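PDB 4OOU: beta-1,4-mannanase from Cryptopygus antarcticus, which hydrolyses internal beta-1,4-mannosidic linkages in mannans, galactomannans and glucomannans, releasing short manno-oligosaccharides. Local coordinates for residues Glu177-Pro182 and Lys216-Thr221; Gly184-Gly189 and Tyr196-Leu201; Trp243-Gln248 and Phe252-His257; Tyr277-Tyr282 and Asn291-Val296. One frame throughout, in Å; residues are numbered along the deposited sequence.

Interaction 1: Glu177-Pro182 and Lys216-Thr221; sequences EVLNEP and KQILKT
Pro182 and Leu179 meet the helix 215-232 through one side chain, Ile218, and the side-chain packing is apolar. The CG2 branch of Ile218 lies 3.9 Å from CB of Pro182. It faces CD2 of Leu179 more loosely, with 4.5 Å between that methyl and Ile218 CG2. The other branch runs extended past the proline, since CG1 is anti to the carbonyl carbon (chi1 -69°) and CD1 continues straight on (chi2 175°). CD1 thereby comes to 3.5 Å from the backbone O of Pro182, a van der Waals contact.

No hydrogen bond crosses the contact; those within the segments belong to the helix. There Gln217 O accepts twice, from the backbone N of Thr221 and, at 2.8 Å, from Thr221 OG1, which sits above the carbonyl plane.

The polar chemistry faces the other way. Asn180 binds substrate, and Glu181 is by similarity the proton donor/acceptor; its OE2 is bonded to His280 ND1. Asn180, on strand 179-180 of the TIM barrel, and Glu181 just after it form the Asn-Glu pair familiar from family 5 glycosidases. The contact thus packs the backbone next to this pair against Ile218 of helix 215-232, without a directional bond, while the polar side chains remain turned to the pocket.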
loop_
_atom_site.group_PDB
_atom_site.type_symbol
_atom_site.label_atom_id
_atom_site.label_comp_id
_atom_site.label_asym_id
_atom_site.label_seq_id
_atom_site.Cartn_x
_atom_site.Cartn_y
_atom_site.Cartn_z
ATOM N N GLU A 177 1.091 1.578 4.564
ATOM C CA GLU A 177 -0.105 1.977 3.834
ATOM C C GLU A 177 -1.295 2.010 4.770
ATOM O O GLU A 177 -1.700 1.009 5.381
ATOM C CB GLU A 177 -0.367 1.041 2.680
ATOM C CG GLU A 177 -1.589 1.403 1.894
ATOM C CD GLU A 177 -1.734 0.600 0.614
ATOM O OE1 GLU A 177 -0.729 0.008 0.134
ATOM O OE2 GLU A 177 -2.890 0.575 0.113
ATOM N N VAL A 178 -1.886 3.177 4.863
ATOM C CA VAL A 178 -2.921 3.383 5.851
ATOM C C VAL A 178 -4.118 2.554 5.547
ATOM O O VAL A 178 -4.642 1.865 6.413
ATOM C CB VAL A 178 -3.392 4.845 5.905
ATOM C CG1 VAL A 178 -4.361 5.018 7.057
ATOM C CG2 VAL A 178 -2.209 5.766 6.070
ATOM N N LEU A 179 -4.580 2.646 4.313
ATOM C CA LEU A 179 -5.875 2.072 3.976
ATOM C C LEU A 179 -5.845 1.645 2.518
ATOM O O LEU A 179 -5.305 2.352 1.672
ATOM C CB LEU A 179 -6.950 3.102 4.240
ATOM C CG LEU A 179 -8.402 2.674 4.033
ATOM C CD1 LEU A 179 -8.826 1.577 5.012
ATOM C CD2 LEU A 179 -9.310 3.889 4.157
ATOM N N ASN A 180 -6.370 0.456 2.240
ATOM C CA ASN A 180 -6.348 -0.111 0.893
ATOM C C ASN A 180 -7.723 0.120 0.248
ATOM O O ASN A 180 -8.761 -0.162 0.878
ATOM C CB ASN A 180 -6.059 -1.614 0.957
ATOM C CG ASN A 180 -6.370 -2.337 -0.370
ATOM O OD1 ASN A 180 -5.551 -2.321 -1.296
ATOM N ND2 ASN A 180 -7.552 -2.952 -0.470
ATOM N N GLU A 181 -7.734 0.612 -0.984
ATOM C CA GLU A 181 -8.987 0.865 -1.714
ATOM C C GLU A 181 -10.079 1.541 -0.844
ATOM O O GLU A 181 -11.147 0.984 -0.575
ATOM C CB GLU A 181 -9.483 -0.423 -2.420
ATOM C CG GLU A 181 -8.389 -1.033 -3.307
ATOM C CD GLU A 181 -8.880 -2.013 -4.375
ATOM O OE1 GLU A 181 -10.049 -2.512 -4.316
ATOM O OE2 GLU A 181 -8.055 -2.289 -5.296
ATOM N N PRO A 182 -9.786 2.754 -0.381
ATOM C CA PRO A 182 -10.745 3.486 0.437
ATOM C C PRO A 182 -12.077 3.668 -0.268
ATOM O O PRO A 182 -13.071 3.918 0.389
ATOM C CB PRO A 182 -10.081 4.857 0.606
ATOM C CG PRO A 182 -8.621 4.614 0.401
ATOM C CD PRO A 182 -8.531 3.499 -0.592
ATOM N N LYS A 216 -14.727 12.976 3.381
ATOM C CA LYS A 216 -14.191 13.788 4.456
ATOM C C LYS A 216 -13.668 12.920 5.604
ATOM O O LYS A 216 -12.572 13.158 6.099
ATOM C CB LYS A 216 -15.200 14.814 4.991
ATOM C CG LYS A 216 -14.596 15.618 6.151
ATOM C CD LYS A 216 -15.348 16.883 6.536
ATOM C CE LYS A 216 -14.447 17.712 7.435
ATOM N NZ LYS A 216 -15.157 18.882 7.998
ATOM N N GLN A 217 -14.448 11.938 6.042
ATOM C CA GLN A 217 -14.000 11.089 7.149
ATOM C C GLN A 217 -12.848 10.216 6.715
ATOM O O GLN A 217 -11.838 10.118 7.433
ATOM C CB GLN A 217 -15.123 10.244 7.723
ATOM C CG GLN A 217 -16.270 11.072 8.281
ATOM C CD GLN A 217 -15.799 12.085 9.295
ATOM O OE1 GLN A 217 -15.220 11.733 10.329
ATOM N NE2 GLN A 217 -16.029 13.366 8.998
ATOM N N ILE A 218 -12.962 9.618 5.529
ATOM C CA ILE A 218 -11.820 8.876 4.964
ATOM C C ILE A 218 -10.519 9.669 5.077
ATOM O O ILE A 218 -9.552 9.178 5.649
ATOM C CB ILE A 218 -11.997 8.474 3.481
ATOM C CG1 ILE A 218 -13.095 7.396 3.337
ATOM C CG2 ILE A 218 -10.656 7.988 2.927
ATOM C CD1 ILE A 218 -13.438 7.011 1.920
ATOM N N LEU A 219 -10.516 10.886 4.531
ATOM C CA LEU A 219 -9.302 11.720 4.443
ATOM C C LEU A 219 -8.824 12.214 5.785
ATOM O O LEU A 219 -7.615 12.339 5.987
ATOM C CB LEU A 219 -9.527 12.944 3.525
ATOM C CG LEU A 219 -9.754 12.620 2.046
ATOM C CD1 LEU A 219 -10.131 13.868 1.275
ATOM C CD2 LEU A 219 -8.505 11.972 1.465
ATOM N N LYS A 220 -9.767 12.519 6.676
ATOM C CA LYS A 220 -9.438 12.916 8.034
ATOM C C LYS A 220 -8.781 11.725 8.739
ATOM O O LYS A 220 -7.746 11.839 9.426
ATOM C CB LYS A 220 -10.708 13.308 8.776
ATOM C CG LYS A 220 -10.439 13.853 10.174
ATOM C CD LYS A 220 -11.519 13.461 11.169
ATOM C CE LYS A 220 -11.547 14.438 12.317
ATOM N NZ LYS A 220 -12.677 14.103 13.198
ATOM N N THR A 221 -9.393 10.563 8.561
ATOM C CA THR A 221 -8.873 9.376 9.204
ATOM C C THR A 221 -7.461 9.073 8.721
ATOM O O THR A 221 -6.563 8.801 9.540
ATOM C CB THR A 221 -9.812 8.199 8.985
ATOM O OG1 THR A 221 -11.059 8.530 9.578
ATOM C CG2 THR A 221 -9.279 6.949 9.620
#

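Interaction 2: Gly184-Gly189 and Tyr196-Leu201; sequences GTLQPG and YDTSTL
The extended backbone at Pro188 and Gly189 passes Thr198 and Ser199 with CA atoms 5.1 Å apart for Pro188 and Thr198, and two hydrogen bonds join the passing chains. One is nearly straight: Thr198 N donates to Gly189 O at 3.0 Å (170°). The other returns through a side chain, Gly189 N giving its hydrogen to Thr198 OG1 at 3.1 Å, more bent at 144°. Thr198 can serve in this way because its hydroxyl stands between its own backbone N and carbonyl carbon (chi1 60°), leaning over the glycine. One threonine therefore binds both polar backbone atoms of Gly189.

Around this pair the contacts are van der Waals ones, and only Leu186 with Leu201 is apolar on both sides. Pro188 lays CB 3.5 Å from Thr198 O. Leu186 splits its branches: CD2 points tip to tip at Thr198 OG1, whereas its CD1 meets CD1 of Leu201 at 3.8 Å, the two leucines crossing at about a right angle. Beyond, Asp197 OD1 accepts from Ser199 N, an Asx turn across Thr198, and from Ser199 OG at 2.6 Å. Asp197 O is bonded to His257.

Substrate-binding Gln187 sits on the side turned away from Thr198. With no regular helix or strand here, the two passes of the loop are joined by two hydrogen bonds on Gly189 and by the leucine contact, next to Gln187.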
loop_
_atom_site.group_PDB
_atom_site.type_symbol
_atom_site.label_atom_id
_atom_site.label_comp_id
_atom_site.label_asym_id
_atom_site.label_seq_id
_atom_site.Cartn_x
_atom_site.Cartn_y
_atom_site.Cartn_z
ATOM N N GLY A 184 -13.856 1.559 -1.739
ATOM C CA GLY A 184 -14.722 0.419 -1.501
ATOM C C GLY A 184 -15.851 0.707 -0.529
ATOM O O GLY A 184 -16.973 0.298 -0.748
ATOM N N THR A 185 -15.526 1.427 0.545
ATOM C CA THR A 185 -16.463 1.688 1.621
ATOM C C THR A 185 -16.767 3.177 1.655
ATOM O O THR A 185 -17.284 3.710 2.633
ATOM C CB THR A 185 -15.912 1.151 2.964
ATOM O OG1 THR A 185 -14.523 1.499 3.111
ATOM C CG2 THR A 185 -16.060 -0.342 2.982
ATOM N N LEU A 186 -16.457 3.839 0.549
ATOM C CA LEU A 186 -16.714 5.262 0.366
ATOM C C LEU A 186 -18.212 5.472 0.240
ATOM O O LEU A 186 -18.873 4.623 -0.306
ATOM C CB LEU A 186 -16.019 5.723 -0.916
ATOM C CG LEU A 186 -15.911 7.172 -1.408
ATOM C CD1 LEU A 186 -16.177 7.244 -2.910
ATOM C CD2 LEU A 186 -16.799 8.152 -0.663
ATOM N N GLN A 187 -18.720 6.590 0.768
ATOM C CA GLN A 187 -20.120 7.041 0.589
ATOM C C GLN A 187 -20.137 8.242 -0.359
ATOM O O GLN A 187 -19.865 9.375 0.055
ATOM C CB GLN A 187 -20.725 7.446 1.947
ATOM C CG GLN A 187 -22.176 7.913 1.930
ATOM C CD GLN A 187 -22.642 8.310 3.313
ATOM O OE1 GLN A 187 -22.220 9.314 3.849
ATOM N NE2 GLN A 187 -23.506 7.517 3.896
ATOM N N PRO A 188 -20.420 8.005 -1.644
ATOM C CA PRO A 188 -20.290 9.123 -2.576
ATOM C C PRO A 188 -21.401 10.174 -2.420
ATOM O O PRO A 188 -22.487 9.850 -1.947
ATOM C CB PRO A 188 -20.336 8.443 -3.969
ATOM C CG PRO A 188 -20.189 6.977 -3.726
ATOM C CD PRO A 188 -20.706 6.740 -2.338
ATOM N N GLY A 189 -21.109 11.403 -2.842
ATOM C CA GLY A 189 -22.000 12.537 -2.678
ATOM C C GLY A 189 -21.304 13.859 -2.980
ATOM O O GLY A 189 -20.082 13.927 -3.047
ATOM N N TYR A 196 -13.721 16.704 -1.399
ATOM C CA TYR A 196 -14.790 15.845 -0.851
ATOM C C TYR A 196 -15.872 15.462 -1.894
ATOM O O TYR A 196 -16.592 14.492 -1.701
ATOM C CB TYR A 196 -15.415 16.470 0.419
ATOM C CG TYR A 196 -14.412 16.972 1.467
ATOM C CD1 TYR A 196 -13.200 16.302 1.692
ATOM C CD2 TYR A 196 -14.666 18.134 2.224
ATOM C CE1 TYR A 196 -12.274 16.777 2.630
ATOM C CE2 TYR A 196 -13.755 18.606 3.174
ATOM C CZ TYR A 196 -12.556 17.922 3.374
ATOM O OH TYR A 196 -11.623 18.346 4.304
ATOM N N ASP A 197 -15.988 16.186 -3.006
ATOM C CA ASP A 197 -17.049 15.874 -3.976
ATOM C C ASP A 197 -16.722 14.588 -4.717
ATOM O O ASP A 197 -15.674 14.504 -5.336
ATOM C CB ASP A 197 -17.230 17.014 -4.990
ATOM C CG ASP A 197 -18.397 16.769 -5.952
ATOM O OD1 ASP A 197 -18.286 15.917 -6.864
ATOM O OD2 ASP A 197 -19.430 17.450 -5.797
ATOM N N THR A 198 -17.616 13.608 -4.673
ATOM C CA THR A 198 -17.359 12.296 -5.274
ATOM C C THR A 198 -18.575 11.831 -6.092
ATOM O O THR A 198 -18.878 10.629 -6.231
ATOM C CB THR A 198 -16.983 11.248 -4.188
ATOM O OG1 THR A 198 -18.027 11.073 -3.214
ATOM C CG2 THR A 198 -15.706 11.654 -3.434
ATOM N N SER A 199 -19.255 12.816 -6.659
ATOM C CA SER A 199 -20.538 12.589 -7.290
ATOM C C SER A 199 -20.405 11.815 -8.576
ATOM O O SER A 199 -21.391 11.259 -9.065
ATOM C CB SER A 199 -21.281 13.917 -7.535
ATOM O OG SER A 199 -20.432 14.915 -8.043
ATOM N N THR A 200 -19.200 11.760 -9.120
ATOM C CA THR A 200 -18.968 10.949 -10.314
ATOM C C THR A 200 -18.698 9.464 -10.032
ATOM O O THR A 200 -18.676 8.677 -10.951
ATOM C CB THR A 200 -17.767 11.499 -11.086
ATOM O OG1 THR A 200 -16.607 11.353 -10.268
ATOM C CG2 THR A 200 -17.995 12.984 -11.404
ATOM N N LEU A 201 -18.491 9.074 -8.778
ATOM C CA LEU A 201 -17.847 7.774 -8.516
ATOM C C LEU A 201 -18.841 6.640 -8.402
ATOM O O LEU A 201 -18.562 5.515 -8.844
ATOM C CB LEU A 201 -16.945 7.842 -7.275
ATOM C CG LEU A 201 -15.917 8.986 -7.277
ATOM C CD1 LEU A 201 -14.916 8.821 -6.133
ATOM C CD2 LEU A 201 -15.106 9.082 -8.566
#

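Interaction 3: Trp243-Gln248 and Phe252-His257; sequences WSELTQ and FGYRNH
Tyr254 lies across Leu246, and its CB starts the contact at 3.4 Å from the backbone O of Leu246. With CG anti to the carbonyl carbon (chi1 -51°), the ring swings back over the leucine. There CD1 of Leu246 stands 3.7 Å from the centroid of the Tyr254 ring and 17° from its normal, a CH-pi contact over one face; CB of Phe252 covers part of the opposite face. Farther out, Tyr254 CE2 approaches CG of Glu245 at 4.1 Å. At the tip, Tyr254 OH meets a water at 2.7 Å, and the same water donates to Glu245 OE2 at 2.6 Å. Both ends have a further neighbour: Asn291 lies beside the hydroxyl, and Asn289 is bonded to the carboxylate.

Past the ring the two segments are joined at Thr247 and His257. His257 N donates to Thr247 O at 3.0 Å (161°), and Thr247 OG1 makes a weak hydrogen bond to His257 ND1, the two side chains crossing at about a right angle. The Arg255 carbonyl comes close to the CA of Thr247 in a CH...O contact.

The loop after strand 238-241 carries the substrate-binding Trp243. With Leu246 over one face, Phe252 CB over part of the other and a water bridge at the hydroxyl, the Tyr254 ring has limited freedom to tilt, while the histidine is bonded to Thr247 through its backbone, and weakly through its ring.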
loop_
_atom_site.group_PDB
_atom_site.type_symbol
_atom_site.label_atom_id
_atom_site.label_comp_id
_atom_site.label_asym_id
_atom_site.label_seq_id
_atom_site.Cartn_x
_atom_site.Cartn_y
_atom_site.Cartn_z
ATOM N N TRP A 243 -8.252 2.148 -5.647
ATOM C CA TRP A 243 -8.726 1.044 -6.488
ATOM C C TRP A 243 -8.498 1.263 -7.970
ATOM O O TRP A 243 -8.456 0.304 -8.702
ATOM C CB TRP A 243 -10.185 0.704 -6.169
ATOM C CG TRP A 243 -11.238 0.884 -7.182
ATOM C CD1 TRP A 243 -11.900 -0.118 -7.870
ATOM C CD2 TRP A 243 -11.905 2.102 -7.516
ATOM N NE1 TRP A 243 -12.913 0.427 -8.640
ATOM C CE2 TRP A 243 -12.941 1.780 -8.438
ATOM C CE3 TRP A 243 -11.731 3.433 -7.137
ATOM C CZ2 TRP A 243 -13.774 2.740 -8.988
ATOM C CZ3 TRP A 243 -12.563 4.397 -7.701
ATOM C CH2 TRP A 243 -13.574 4.037 -8.623
ATOM N N SER A 244 -8.283 2.519 -8.374
ATOM C CA SER A 244 -8.255 2.934 -9.782
ATOM C C SER A 244 -7.500 4.229 -9.911
ATOM O O SER A 244 -7.372 4.965 -8.942
ATOM C CB SER A 244 -9.676 3.253 -10.215
ATOM O OG SER A 244 -9.738 3.422 -11.595
ATOM N N GLU A 245 -7.057 4.529 -11.125
ATOM C CA GLU A 245 -6.501 5.850 -11.482
ATOM C C GLU A 245 -7.398 7.056 -11.110
ATOM O O GLU A 245 -6.869 8.125 -10.752
ATOM C CB GLU A 245 -6.192 5.867 -12.987
ATOM C CG GLU A 245 -7.417 5.846 -13.915
ATOM C CD GLU A 245 -7.968 4.472 -14.261
ATOM O OE1 GLU A 245 -7.436 3.413 -13.840
ATOM O OE2 GLU A 245 -8.989 4.460 -14.988
ATOM N N LEU A 246 -8.733 6.839 -11.168
ATOM C CA LEU A 246 -9.802 7.871 -11.054
ATOM C C LEU A 246 -9.736 8.864 -9.904
ATOM O O LEU A 246 -10.404 9.927 -9.914
ATOM C CB LEU A 246 -11.165 7.182 -10.927
ATOM C CG LEU A 246 -11.979 6.746 -12.159
ATOM C CD1 LEU A 246 -11.284 6.866 -13.504
ATOM C CD2 LEU A 246 -12.468 5.318 -11.974
ATOM N N THR A 247 -8.940 8.514 -8.910
ATOM C CA THR A 247 -8.984 9.200 -7.658
ATOM C C THR A 247 -7.594 9.639 -7.216
ATOM O O THR A 247 -7.416 10.166 -6.115
ATOM C CB THR A 247 -9.709 8.286 -6.670
ATOM O OG1 THR A 247 -10.180 9.043 -5.573
ATOM C CG2 THR A 247 -8.837 7.233 -6.179
ATOM N N GLN A 248 -6.597 9.472 -8.081
ATOM C CA GLN A 248 -5.242 9.911 -7.735
ATOM C C GLN A 248 -4.544 10.670 -8.869
ATOM O O GLN A 248 -3.309 10.767 -8.924
ATOM C CB GLN A 248 -4.393 8.746 -7.180
ATOM C CG GLN A 248 -4.591 8.536 -5.674
ATOM C CD GLN A 248 -3.617 7.552 -5.067
ATOM O OE1 GLN A 248 -2.457 7.486 -5.465
ATOM N NE2 GLN A 248 -4.081 6.780 -4.090
ATOM N N PHE A 252 -7.410 14.379 -16.879
ATOM C CA PHE A 252 -8.545 13.648 -17.505
ATOM C C PHE A 252 -9.939 13.957 -16.962
ATOM O O PHE A 252 -10.884 13.185 -17.226
ATOM C CB PHE A 252 -8.329 12.140 -17.393
ATOM C CG PHE A 252 -6.982 11.677 -17.901
ATOM C CD1 PHE A 252 -6.715 11.645 -19.270
ATOM C CD2 PHE A 252 -5.999 11.254 -17.026
ATOM C CE1 PHE A 252 -5.500 11.198 -19.764
ATOM C CE2 PHE A 252 -4.782 10.803 -17.510
ATOM C CZ PHE A 252 -4.531 10.772 -18.881
ATOM N N GLY A 253 -10.061 15.075 -16.230
ATOM C CA GLY A 253 -11.287 15.420 -15.501
ATOM C C GLY A 253 -11.507 14.664 -14.199
ATOM O O GLY A 253 -12.514 14.840 -13.523
ATOM N N TYR A 254 -10.553 13.813 -13.836
ATOM C CA TYR A 254 -10.624 13.086 -12.586
ATOM C C TYR A 254 -10.130 13.985 -11.462
ATOM O O TYR A 254 -9.699 15.117 -11.701
ATOM C CB TYR A 254 -9.716 11.879 -12.651
ATOM C CG TYR A 254 -9.894 10.989 -13.839
ATOM C CD1 TYR A 254 -11.151 10.842 -14.473
ATOM C CD2 TYR A 254 -8.828 10.224 -14.301
ATOM C CE1 TYR A 254 -11.308 9.990 -15.543
ATOM C CE2 TYR A 254 -8.986 9.360 -15.359
ATOM C CZ TYR A 254 -10.227 9.249 -15.982
ATOM O OH TYR A 254 -10.352 8.395 -17.060
ATOM N N ARG A 255 -10.147 13.454 -10.247
ATOM C CA ARG A 255 -9.718 14.199 -9.078
ATOM C C ARG A 255 -8.686 13.420 -8.283
ATOM O O ARG A 255 -8.861 12.239 -8.041
ATOM C CB ARG A 255 -10.940 14.475 -8.208
ATOM C CG ARG A 255 -10.672 15.255 -6.927
ATOM C CD ARG A 255 -10.399 16.730 -7.173
ATOM N NE ARG A 255 -11.359 17.332 -8.105
ATOM C CZ ARG A 255 -11.037 17.976 -9.230
ATOM N NH1 ARG A 255 -9.764 18.134 -9.600
ATOM N NH2 ARG A 255 -12.010 18.470 -9.995
ATOM N N ASN A 256 -7.607 14.080 -7.893
ATOM C CA ASN A 256 -6.637 13.509 -6.954
ATOM C C ASN A 256 -7.122 13.835 -5.547
ATOM O O ASN A 256 -6.895 14.936 -5.052
ATOM C CB ASN A 256 -5.239 14.103 -7.201
ATOM C CG ASN A 256 -4.161 13.538 -6.273
ATOM O OD1 ASN A 256 -4.418 12.725 -5.364
ATOM N ND2 ASN A 256 -2.929 13.987 -6.498
ATOM N N HIS A 257 -7.772 12.874 -4.894
ATOM C CA HIS A 257 -8.331 13.117 -3.577
ATOM C C HIS A 257 -7.354 13.043 -2.433
ATOM O O HIS A 257 -7.762 13.295 -1.312
ATOM C CB HIS A 257 -9.470 12.144 -3.276
ATOM C CG HIS A 257 -10.749 12.523 -3.922
ATOM N ND1 HIS A 257 -11.113 12.068 -5.170
ATOM C CD2 HIS A 257 -11.749 13.331 -3.506
ATOM C CE1 HIS A 257 -12.293 12.568 -5.492
ATOM N NE2 HIS A 257 -12.701 13.345 -4.501
HETATM O O HOH W 1 -9.353 5.919 -17.116
#

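Interaction 4: Tyr277-Tyr282 and Asn291-Val296; sequences YQMHTY and NAPFKV
Thr281 meets three successive residues of the loop with its two branches, OG1 toward Ala292 and Pro293, CG2 toward Phe294. OG1 lies anti to the backbone N (chi1 -163°), a turn that directs it at the proline: OG1 comes to 3.4 Å from Pro293 CD, and at 3.7 Å it also faces Ala292 CB. The methyl goes the other way, CG2 resting 3.9 Å from Phe294 CD2, and the threonine and phenylalanine side chains run obliquely past each other. Met279, two residues back on the strand and pointing to the same side, reaches the neighbouring CG of the proline ring, SD lying 4.4 Å from Pro293 CG.

No direct hydrogen bond spans the two segments, but a water does. It accepts from Phe294 N at 2.8 Å and lies 3.2 Å from Thr281 OG1, so it links the two.

Phe294 also packs against strand 308-313 and helix 323-332, meeting Phe313 edge-to-face. Between Met279 and Thr281, His280 turns to the opposite side, where NE2 bonds Gln278 OE1. This alternation is that of a TIM-barrel strand: Met279 and Thr281 pack outward on the loop, Gln278 and His280 face the barrel interior and the active-site pocket.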
loop_
_atom_site.group_PDB
_atom_site.type_symbol
_atom_site.label_atom_id
_atom_site.label_comp_id
_atom_site.label_asym_id
_atom_site.label_seq_id
_atom_site.Cartn_x
_atom_site.Cartn_y
_atom_site.Cartn_z
ATOM N N TYR A 277 2.048 8.194 -4.257
ATOM C CA TYR A 277 0.746 7.785 -4.743
ATOM C C TYR A 277 0.793 6.324 -5.173
ATOM O O TYR A 277 1.864 5.704 -5.302
ATOM C CB TYR A 277 0.368 8.646 -5.928
ATOM C CG TYR A 277 0.276 10.136 -5.623
ATOM C CD1 TYR A 277 -0.793 10.674 -4.906
ATOM C CD2 TYR A 277 1.222 11.018 -6.117
ATOM C CE1 TYR A 277 -0.874 12.038 -4.652
ATOM C CE2 TYR A 277 1.131 12.381 -5.882
ATOM C CZ TYR A 277 0.095 12.884 -5.143
ATOM O OH TYR A 277 0.056 14.248 -4.934
ATOM N N GLN A 278 -0.382 5.770 -5.404
ATOM C CA GLN A 278 -0.497 4.360 -5.701
ATOM C C GLN A 278 -1.838 4.094 -6.319
ATOM O O GLN A 278 -2.882 4.297 -5.687
ATOM C CB GLN A 278 -0.362 3.538 -4.431
ATOM C CG GLN A 278 -0.109 2.037 -4.623
ATOM C CD GLN A 278 -0.448 1.209 -3.393
ATOM O OE1 GLN A 278 -1.089 0.144 -3.509
ATOM N NE2 GLN A 278 -0.047 1.694 -2.208
ATOM N N MET A 279 -1.816 3.649 -7.566
ATOM C CA MET A 279 -3.036 3.206 -8.213
ATOM C C MET A 279 -3.006 1.693 -8.357
ATOM O O MET A 279 -1.940 1.079 -8.394
ATOM C CB MET A 279 -3.165 3.886 -9.561
ATOM C CG MET A 279 -3.227 5.407 -9.494
ATOM S SD MET A 279 -2.812 6.198 -11.062
ATOM C CE MET A 279 -3.007 7.921 -10.610
ATOM N N HIS A 280 -4.179 1.093 -8.351
ATOM C CA HIS A 280 -4.333 -0.324 -8.682
ATOM C C HIS A 280 -5.031 -0.406 -10.009
ATOM O O HIS A 280 -5.778 0.465 -10.295
ATOM C CB HIS A 280 -5.234 -1.012 -7.673
ATOM C CG HIS A 280 -4.714 -0.980 -6.282
ATOM N ND1 HIS A 280 -5.494 -1.300 -5.198
ATOM C CD2 HIS A 280 -3.499 -0.659 -5.795
ATOM C CE1 HIS A 280 -4.772 -1.205 -4.101
ATOM N NE2 HIS A 280 -3.559 -0.809 -4.436
ATOM N N THR A 281 -4.848 -1.460 -10.804
ATOM C CA THR A 281 -5.477 -1.466 -12.119
ATOM C C THR A 281 -5.807 -2.859 -12.661
ATOM O O THR A 281 -4.974 -3.771 -12.662
ATOM C CB THR A 281 -4.651 -0.626 -13.129
ATOM O OG1 THR A 281 -5.456 -0.302 -14.276
ATOM C CG2 THR A 281 -3.393 -1.351 -13.526
ATOM N N TYR A 282 -7.050 -2.979 -13.120
ATOM C CA TYR A 282 -7.611 -4.204 -13.621
ATOM C C TYR A 282 -8.555 -3.913 -14.827
ATOM O O TYR A 282 -9.393 -3.000 -14.792
ATOM C CB TYR A 282 -8.394 -4.898 -12.484
ATOM C CG TYR A 282 -7.593 -5.267 -11.238
ATOM C CD1 TYR A 282 -6.887 -6.452 -11.163
ATOM C CD2 TYR A 282 -7.580 -4.448 -10.126
ATOM C CE1 TYR A 282 -6.164 -6.794 -10.031
ATOM C CE2 TYR A 282 -6.852 -4.786 -8.984
ATOM C CZ TYR A 282 -6.140 -5.960 -8.949
ATOM O OH TYR A 282 -5.419 -6.298 -7.820
ATOM N N ASN A 291 -7.857 5.809 -19.439
ATOM C CA ASN A 291 -6.598 6.424 -19.072
ATOM C C ASN A 291 -6.015 5.702 -17.869
ATOM O O ASN A 291 -5.465 6.318 -16.961
ATOM C CB ASN A 291 -6.820 7.905 -18.802
ATOM C CG ASN A 291 -7.586 8.584 -19.930
ATOM O OD1 ASN A 291 -7.192 8.499 -21.103
ATOM N ND2 ASN A 291 -8.697 9.256 -19.582
ATOM N N ALA A 292 -6.149 4.379 -17.895
ATOM C CA ALA A 292 -5.590 3.518 -16.882
ATOM C C ALA A 292 -4.090 3.413 -17.106
ATOM O O ALA A 292 -3.579 3.783 -18.160
ATOM C CB ALA A 292 -6.264 2.151 -16.899
ATOM N N PRO A 293 -3.365 2.969 -16.100
ATOM C CA PRO A 293 -1.907 3.100 -16.131
ATOM C C PRO A 293 -1.156 2.446 -17.298
ATOM O O PRO A 293 -0.179 3.037 -17.783
ATOM C CB PRO A 293 -1.484 2.450 -14.814
ATOM C CG PRO A 293 -2.579 2.814 -13.914
ATOM C CD PRO A 293 -3.843 2.710 -14.744
ATOM N N PHE A 294 -1.584 1.240 -17.713
ATOM C CA PHE A 294 -0.943 0.528 -18.818
ATOM C C PHE A 294 -1.489 1.025 -20.147
ATOM O O PHE A 294 -1.006 0.610 -21.194
ATOM C CB PHE A 294 -1.083 -1.001 -18.702
ATOM C CG PHE A 294 -0.297 -1.593 -17.565
ATOM C CD1 PHE A 294 1.080 -1.652 -17.621
ATOM C CD2 PHE A 294 -0.937 -2.067 -16.412
ATOM C CE1 PHE A 294 1.817 -2.173 -16.543
ATOM C CE2 PHE A 294 -0.212 -2.582 -15.335
ATOM C CZ PHE A 294 1.173 -2.639 -15.399
ATOM N N LYS A 295 -2.452 1.946 -20.108
ATOM C CA LYS A 295 -2.862 2.679 -21.318
ATOM C C LYS A 295 -2.025 3.930 -21.561
ATOM O O LYS A 295 -2.041 4.472 -22.643
ATOM C CB LYS A 295 -4.344 3.065 -21.255
ATOM C CG LYS A 295 -5.277 1.979 -21.745
ATOM C CD LYS A 295 -5.190 1.851 -23.268
ATOM C CE LYS A 295 -6.454 1.283 -23.909
ATOM N NZ LYS A 295 -7.573 2.265 -23.872
ATOM N N VAL A 296 -1.254 4.359 -20.576
ATOM C CA VAL A 296 -0.856 5.746 -20.519
ATOM C C VAL A 296 0.567 5.912 -19.911
ATOM O O VAL A 296 1.282 4.936 -19.748
ATOM C CB VAL A 296 -1.991 6.467 -19.762
ATOM C CG1 VAL A 296 -1.635 6.754 -18.307
ATOM C CG2 VAL A 296 -2.430 7.712 -20.500
HETATM O O HOH W 2 -3.834 -0.347 -17.090
#

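How the interactions relate
Along the chain, interaction 1 comes first, closing the long connection from the end of strand 179-180 to helix 215-232. Interaction 2 is nested inside that loop and rests on the same helix, where Leu186 touches Ile218 and Tyr196 lies against Lys216 and Leu219. Interactions 3 and 4 follow in series, each closing a short loop, after strand 238-241 and strand 277-281 respectively. None of the loops cross. A hydrogen bond joins interactions 2 and 3, and Gln248 OE1 bonded to Gln278 N joins interactions 3 and 4. Interactions 1 and 4 also meet through polar contacts, among them Glu177 with Gln278, linking strand 277-281 to the 177-182 segment at the active site.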